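Local coordinates for protein histidinol-phosphatase (Listeria monocytogenes serotype 4b str. H7858, PDB 6NLR) that probably hydrolyses histidinol phosphate to histidinol in histidine biosynthesis, using a trinuclear metal centre of the PHP family, at residues A[182-196]-A[230-242]. Residues are numbered along the deposited sequence; the frame is centred on the assembly and turned at random.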
loop_
_atom_site.group_PDB
_atom_site.type_symbol
_atom_site.label_atom_id
_atom_site.label_comp_id
_atom_site.label_asym_id
_atom_site.label_seq_id
_atom_site.Cartn_x
_atom_site.Cartn_y
_atom_site.Cartn_z
ATOM N N ILE A 182 0.508 -6.069 3.151
ATOM C CA ILE A 182 0.940 -7.349 2.510
ATOM C C ILE A 182 -0.106 -8.477 2.607
ATOM O O ILE A 182 0.287 -9.638 2.387
ATOM C CB ILE A 182 2.296 -7.840 3.036
ATOM C CG1 ILE A 182 2.264 -8.170 4.529
ATOM C CG2 ILE A 182 3.397 -6.865 2.666
ATOM C CD1 ILE A 182 3.409 -9.082 4.962
ATOM N N SER A 183 -1.378 -8.200 2.874
ATOM C CA SER A 183 -2.455 -9.215 2.731
ATOM C C SER A 183 -3.626 -8.605 1.951
ATOM O O SER A 183 -4.806 -8.907 2.295
ATOM C CB SER A 183 -2.887 -9.741 4.081
ATOM O OG SER A 183 -3.402 -8.683 4.889
ATOM N N LEU A 184 -3.320 -7.793 0.937
ATOM C CA LEU A 184 -4.348 -7.060 0.141
ATOM C C LEU A 184 -5.244 -8.061 -0.607
ATOM O O LEU A 184 -6.347 -7.678 -1.001
ATOM C CB LEU A 184 -3.682 -6.090 -0.841
ATOM C CG LEU A 184 -4.648 -5.108 -1.523
ATOM C CD1 LEU A 184 -5.180 -4.087 -0.515
ATOM C CD2 LEU A 184 -3.956 -4.392 -2.669
ATOM N N CYS A 185 -4.786 -9.294 -0.794
ATOM C CA CYS A 185 -5.574 -10.432 -1.343
ATOM C C CYS A 185 -6.792 -10.744 -0.452
ATOM O O CYS A 185 -7.660 -11.506 -0.931
ATOM C CB CYS A 185 -4.699 -11.672 -1.504
ATOM S SG CYS A 185 -3.913 -12.259 0.032
ATOM N N GLN A 186 -6.909 -10.136 0.734
ATOM C CA GLN A 186 -8.069 -10.346 1.661
ATOM C C GLN A 186 -9.085 -9.195 1.576
ATOM O O GLN A 186 -10.090 -9.239 2.301
ATOM C CB GLN A 186 -7.593 -10.517 3.111
ATOM C CG GLN A 186 -6.540 -11.600 3.285
ATOM C CD GLN A 186 -6.954 -12.959 2.772
ATOM O OE1 GLN A 186 -6.225 -13.605 2.016
ATOM N NE2 GLN A 186 -8.139 -13.415 3.179
ATOM N N LYS A 187 -8.871 -8.209 0.704
ATOM C CA LYS A 187 -9.738 -7.000 0.686
ATOM C C LYS A 187 -11.193 -7.380 0.390
ATOM O O LYS A 187 -12.082 -6.709 0.944
ATOM C CB LYS A 187 -9.249 -5.955 -0.312
ATOM C CG LYS A 187 -10.128 -4.717 -0.372
ATOM C CD LYS A 187 -9.566 -3.616 -1.209
ATOM C CE LYS A 187 -10.470 -2.399 -1.269
ATOM N NZ LYS A 187 -9.817 -1.356 -2.090
ATOM N N PHE A 188 -11.455 -8.419 -0.425
ATOM C CA PHE A 188 -12.844 -8.811 -0.797
ATOM C C PHE A 188 -13.166 -10.200 -0.257
ATOM O O PHE A 188 -14.065 -10.885 -0.787
ATOM C CB PHE A 188 -13.007 -8.707 -2.306
ATOM C CG PHE A 188 -12.711 -7.329 -2.834
ATOM C CD1 PHE A 188 -13.445 -6.221 -2.404
ATOM C CD2 PHE A 188 -11.671 -7.138 -3.722
ATOM C CE1 PHE A 188 -13.141 -4.952 -2.869
ATOM C CE2 PHE A 188 -11.399 -5.875 -4.217
ATOM C CZ PHE A 188 -12.129 -4.793 -3.787
ATOM N N GLN A 189 -12.429 -10.585 0.781
ATOM C CA GLN A 189 -12.543 -11.862 1.526
ATOM C C GLN A 189 -13.976 -12.413 1.534
ATOM O O GLN A 189 -14.221 -13.586 1.140
ATOM C CB GLN A 189 -12.268 -11.502 2.985
ATOM C CG GLN A 189 -11.235 -12.374 3.585
ATOM C CD GLN A 189 -10.736 -11.809 4.879
ATOM O OE1 GLN A 189 -9.630 -12.141 5.207
ATOM N NE2 GLN A 189 -11.519 -11.009 5.605
ATOM N N GLN A 190 -14.887 -11.606 2.056
ATOM C CA GLN A 190 -16.235 -12.085 2.461
ATOM C C GLN A 190 -17.062 -12.338 1.193
ATOM O O GLN A 190 -17.976 -13.154 1.262
ATOM C CB GLN A 190 -16.847 -11.115 3.475
ATOM C CG GLN A 190 -15.998 -10.919 4.754
ATOM C CD GLN A 190 -15.863 -12.045 5.792
ATOM O OE1 GLN A 190 -16.365 -13.183 5.671
ATOM N NE2 GLN A 190 -15.150 -11.727 6.872
ATOM N N PHE A 191 -16.714 -11.720 0.059
ATOM C CA PHE A 191 -17.389 -11.961 -1.246
ATOM C C PHE A 191 -17.174 -13.426 -1.650
ATOM O O PHE A 191 -18.031 -13.999 -2.328
ATOM C CB PHE A 191 -16.879 -11.029 -2.341
ATOM C CG PHE A 191 -17.653 -11.102 -3.643
ATOM C CD1 PHE A 191 -18.859 -10.431 -3.791
ATOM C CD2 PHE A 191 -17.143 -11.797 -4.737
ATOM C CE1 PHE A 191 -19.550 -10.495 -4.995
ATOM C CE2 PHE A 191 -17.847 -11.873 -5.933
ATOM C CZ PHE A 191 -19.042 -11.210 -6.063
ATOM N N PHE A 192 -16.085 -14.032 -1.191
ATOM C CA PHE A 192 -15.727 -15.428 -1.538
ATOM C C PHE A 192 -15.975 -16.369 -0.361
ATOM O O PHE A 192 -15.592 -17.536 -0.504
ATOM C CB PHE A 192 -14.261 -15.479 -1.987
ATOM C CG PHE A 192 -13.963 -14.571 -3.146
ATOM C CD1 PHE A 192 -13.587 -13.254 -2.939
ATOM C CD2 PHE A 192 -14.140 -15.024 -4.447
ATOM C CE1 PHE A 192 -13.357 -12.411 -4.019
ATOM C CE2 PHE A 192 -13.938 -14.171 -5.513
ATOM C CZ PHE A 192 -13.529 -12.877 -5.305
ATOM N N GLY A 193 -16.592 -15.886 0.734
ATOM C CA GLY A 193 -16.875 -16.725 1.910
ATOM C C GLY A 193 -15.578 -17.142 2.586
ATOM O O GLY A 193 -15.511 -18.253 3.148
ATOM N N GLU A 194 -14.588 -16.256 2.540
ATOM C CA GLU A 194 -13.241 -16.461 3.104
ATOM C C GLU A 194 -13.033 -15.444 4.220
ATOM O O GLU A 194 -13.700 -14.371 4.218
ATOM C CB GLU A 194 -12.179 -16.241 2.028
ATOM C CG GLU A 194 -12.181 -17.303 0.948
ATOM C CD GLU A 194 -11.623 -18.652 1.358
ATOM O OE1 GLU A 194 -11.140 -18.792 2.519
ATOM O OE2 GLU A 194 -11.737 -19.582 0.539
ATOM N N ASP A 195 -12.138 -15.785 5.150
ATOM C CA ASP A 195 -11.692 -14.913 6.263
ATOM C C ASP A 195 -10.285 -15.395 6.666
ATOM O O ASP A 195 -9.740 -16.337 6.032
ATOM C CB ASP A 195 -12.752 -14.883 7.373
ATOM C CG ASP A 195 -13.038 -16.230 8.001
ATOM O OD1 ASP A 195 -12.038 -16.966 8.238
ATOM O OD2 ASP A 195 -14.242 -16.557 8.238
ATOM N N THR A 196 -9.669 -14.741 7.630
ATOM C CA THR A 196 -8.241 -14.981 7.956
ATOM C C THR A 196 -8.172 -16.165 8.919
ATOM O O THR A 196 -7.037 -16.522 9.285
ATOM C CB THR A 196 -7.570 -13.696 8.463
ATOM O OG1 THR A 196 -8.295 -13.203 9.586
ATOM C CG2 THR A 196 -7.497 -12.632 7.390
ATOM N N LYS A 230 -13.248 -1.429 5.006
ATOM C CA LYS A 230 -13.726 -1.939 3.692
ATOM C C LYS A 230 -14.841 -2.945 3.961
ATOM O O LYS A 230 -14.659 -3.899 4.715
ATOM C CB LYS A 230 -12.594 -2.549 2.858
ATOM C CG LYS A 230 -11.397 -1.639 2.629
ATOM C CD LYS A 230 -11.728 -0.298 1.996
ATOM C CE LYS A 230 -10.476 0.548 1.826
ATOM N NZ LYS A 230 -10.749 1.885 1.247
ATOM N N PRO A 231 -16.025 -2.758 3.341
ATOM C CA PRO A 231 -17.202 -3.548 3.703
ATOM C C PRO A 231 -17.055 -5.069 3.483
ATOM O O PRO A 231 -17.763 -5.792 4.176
ATOM C CB PRO A 231 -18.329 -2.944 2.836
ATOM C CG PRO A 231 -17.609 -2.261 1.671
ATOM C CD PRO A 231 -16.278 -1.807 2.242
ATOM N N LEU A 232 -16.166 -5.539 2.584
ATOM C CA LEU A 232 -16.009 -7.007 2.304
ATOM C C LEU A 232 -14.669 -7.542 2.845
ATOM O O LEU A 232 -14.334 -8.774 2.575
ATOM C CB LEU A 232 -16.187 -7.278 0.801
ATOM C CG LEU A 232 -17.564 -6.869 0.260
ATOM C CD1 LEU A 232 -17.590 -6.774 -1.249
ATOM C CD2 LEU A 232 -18.655 -7.809 0.783
ATOM N N CYS A 233 -13.938 -6.696 3.605
ATOM C CA CYS A 233 -12.671 -7.087 4.297
ATOM C C CYS A 233 -12.939 -7.317 5.789
ATOM O O CYS A 233 -13.231 -8.467 6.129
ATOM C CB CYS A 233 -11.563 -6.063 4.074
ATOM S SG CYS A 233 -9.955 -6.624 4.682
ATOM N N GLY A 234 -12.842 -6.267 6.628
ATOM C CA GLY A 234 -13.074 -6.331 8.086
ATOM C C GLY A 234 -11.815 -6.686 8.868
ATOM O O GLY A 234 -11.942 -6.960 10.064
ATOM N N GLU A 235 -10.637 -6.690 8.227
ATOM C CA GLU A 235 -9.357 -7.142 8.829
ATOM C C GLU A 235 -8.225 -6.122 8.579
ATOM O O GLU A 235 -8.251 -5.439 7.546
ATOM C CB GLU A 235 -9.044 -8.514 8.221
ATOM C CG GLU A 235 -7.950 -9.264 8.938
ATOM C CD GLU A 235 -8.163 -9.339 10.434
ATOM O OE1 GLU A 235 -7.877 -8.309 11.156
ATOM O OE2 GLU A 235 -8.640 -10.410 10.866
ATOM N N THR A 236 -7.240 -6.060 9.481
ATOM C CA THR A 236 -5.979 -5.296 9.254
ATOM C C THR A 236 -5.145 -6.021 8.200
ATOM O O THR A 236 -5.273 -7.247 8.050
ATOM C CB THR A 236 -5.160 -5.080 10.528
ATOM O OG1 THR A 236 -4.863 -6.387 11.020
ATOM C CG2 THR A 236 -5.894 -4.246 11.554
ATOM N N TYR A 237 -4.313 -5.273 7.496
ATOM C CA TYR A 237 -3.288 -5.833 6.589
ATOM C C TYR A 237 -1.949 -5.605 7.270
ATOM O O TYR A 237 -1.486 -4.456 7.312
ATOM C CB TYR A 237 -3.274 -5.160 5.204
ATOM C CG TYR A 237 -4.593 -4.917 4.501
ATOM C CD1 TYR A 237 -5.344 -5.950 3.970
ATOM C CD2 TYR A 237 -5.063 -3.625 4.281
ATOM C CE1 TYR A 237 -6.527 -5.718 3.280
ATOM C CE2 TYR A 237 -6.219 -3.367 3.555
ATOM C CZ TYR A 237 -6.947 -4.418 3.036
ATOM O OH TYR A 237 -8.078 -4.208 2.300
ATOM N N PRO A 238 -1.270 -6.647 7.810
ATOM C CA PRO A 238 -1.743 -8.029 7.798
ATOM C C PRO A 238 -2.597 -8.339 9.031
ATOM O O PRO A 238 -2.745 -7.507 9.932
ATOM C CB PRO A 238 -0.425 -8.801 7.761
ATOM C CG PRO A 238 0.566 -7.921 8.524
ATOM C CD PRO A 238 0.047 -6.509 8.438
ATOM N N PRO A 239 -3.182 -9.549 9.121
ATOM C CA PRO A 239 -3.874 -9.993 10.329
ATOM C C PRO A 239 -2.920 -10.383 11.475
ATOM O O PRO A 239 -1.743 -10.541 11.278
ATOM C CB PRO A 239 -4.672 -11.215 9.876
ATOM C CG PRO A 239 -3.979 -11.713 8.660
ATOM C CD PRO A 239 -3.207 -10.559 8.062
ATOM N N LYS A 240 -3.501 -10.546 12.653
ATOM C CA LYS A 240 -2.808 -10.805 13.937
ATOM C C LYS A 240 -1.796 -11.956 13.801
ATOM O O LYS A 240 -0.680 -11.789 14.289
ATOM C CB LYS A 240 -3.841 -11.085 15.020
ATOM C CG LYS A 240 -3.301 -11.324 16.419
ATOM C CD LYS A 240 -2.401 -10.261 16.932
ATOM C CE LYS A 240 -2.002 -10.527 18.369
ATOM N NZ LYS A 240 -3.179 -10.604 19.262
ATOM N N LYS A 241 -2.159 -13.089 13.219
ATOM C CA LYS A 241 -1.234 -14.259 13.125
ATOM C C LYS A 241 0.071 -13.822 12.432
ATOM O O LYS A 241 1.164 -14.168 12.929
ATOM C CB LYS A 241 -1.872 -15.429 12.366
ATOM C CG LYS A 241 -1.174 -16.761 12.590
ATOM C CD LYS A 241 -1.694 -17.898 11.726
ATOM C CE LYS A 241 -1.056 -19.223 12.093
ATOM N NZ LYS A 241 -1.841 -20.385 11.611
ATOM N N ILE A 242 -0.022 -13.028 11.370
ATOM C CA ILE A 242 1.169 -12.557 10.611
ATOM C C ILE A 242 1.913 -11.523 11.456
ATOM O O ILE A 242 3.154 -11.612 11.526
ATOM C CB ILE A 242 0.775 -12.009 9.237
ATOM C CG1 ILE A 242 -0.030 -13.020 8.407
ATOM C CG2 ILE A 242 1.994 -11.452 8.505
ATOM C CD1 ILE A 242 0.523 -14.403 8.351
HETATM O O HOH W 1 -5.765 -9.068 5.988
HETATM O O HOH W 2 -14.089 -4.537 0.777
HETATM O O HOH W 3 -11.864 0.617 -1.295
#
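Ser183 lies beside Tyr237 and Phe188 beside Leu232, so residues 183-188 and 232-237, in the loops following strands 178-179 and 220-224, run side by side in opposite directions, joined by one direct backbone hydrogen bond, Gln190 N to Leu232 O (2.9 Å, nearly straight at 175°). Two beta turns, Gln186 to Gln189 and Lys230 to Cys233, meet at this end; a water extends the link, donating to Lys187 O and accepting from Leu232 N.

Tyr237 is the aromatic centre of the contact. Leu184 CD1 lies over one ring face, 4.0 Å from Tyr237 CZ, while Ser183 OG sits at the ring edge, in its plane. With chi1 at 61°, Ser183 OG is tucked between its own backbone N and carbonyl carbon, facing Tyr237 CA at 3.3 Å, and a second water bridges it to Thr236 O. Beyond the ring, Tyr237 OH rests against the aliphatic start of Lys187, 3.4 Å from Lys187 CB. That chain then runs extended past Lys230, the ammonium groups sharing a third water, and Lys187 NZ also bonds to Asp135 O.

Farther along, the chain returns at Thr196 to Pro239, the N-cap of helix 240-248, on which Thr196 CG2 packs. Thr196 OG1 donates to Glu235 OE2 (3.1 Å), meeting it on the anti side, 21° out of the carboxylate plane. Glu235 OE1 takes Thr236 N and a salt bridge from Lys275, so the carboxylate is held at both oxygens.

The side chain of Leu184 is about 5 Å from a bound manganese ion and that of Lys187 about 5 Å from a bound sulfate. The chemistry is consistent with 230-242 bracing a loop that borders the metal site, where Lys187, with Lys230 its water-linked neighbour, probably adds positive potential near the anion.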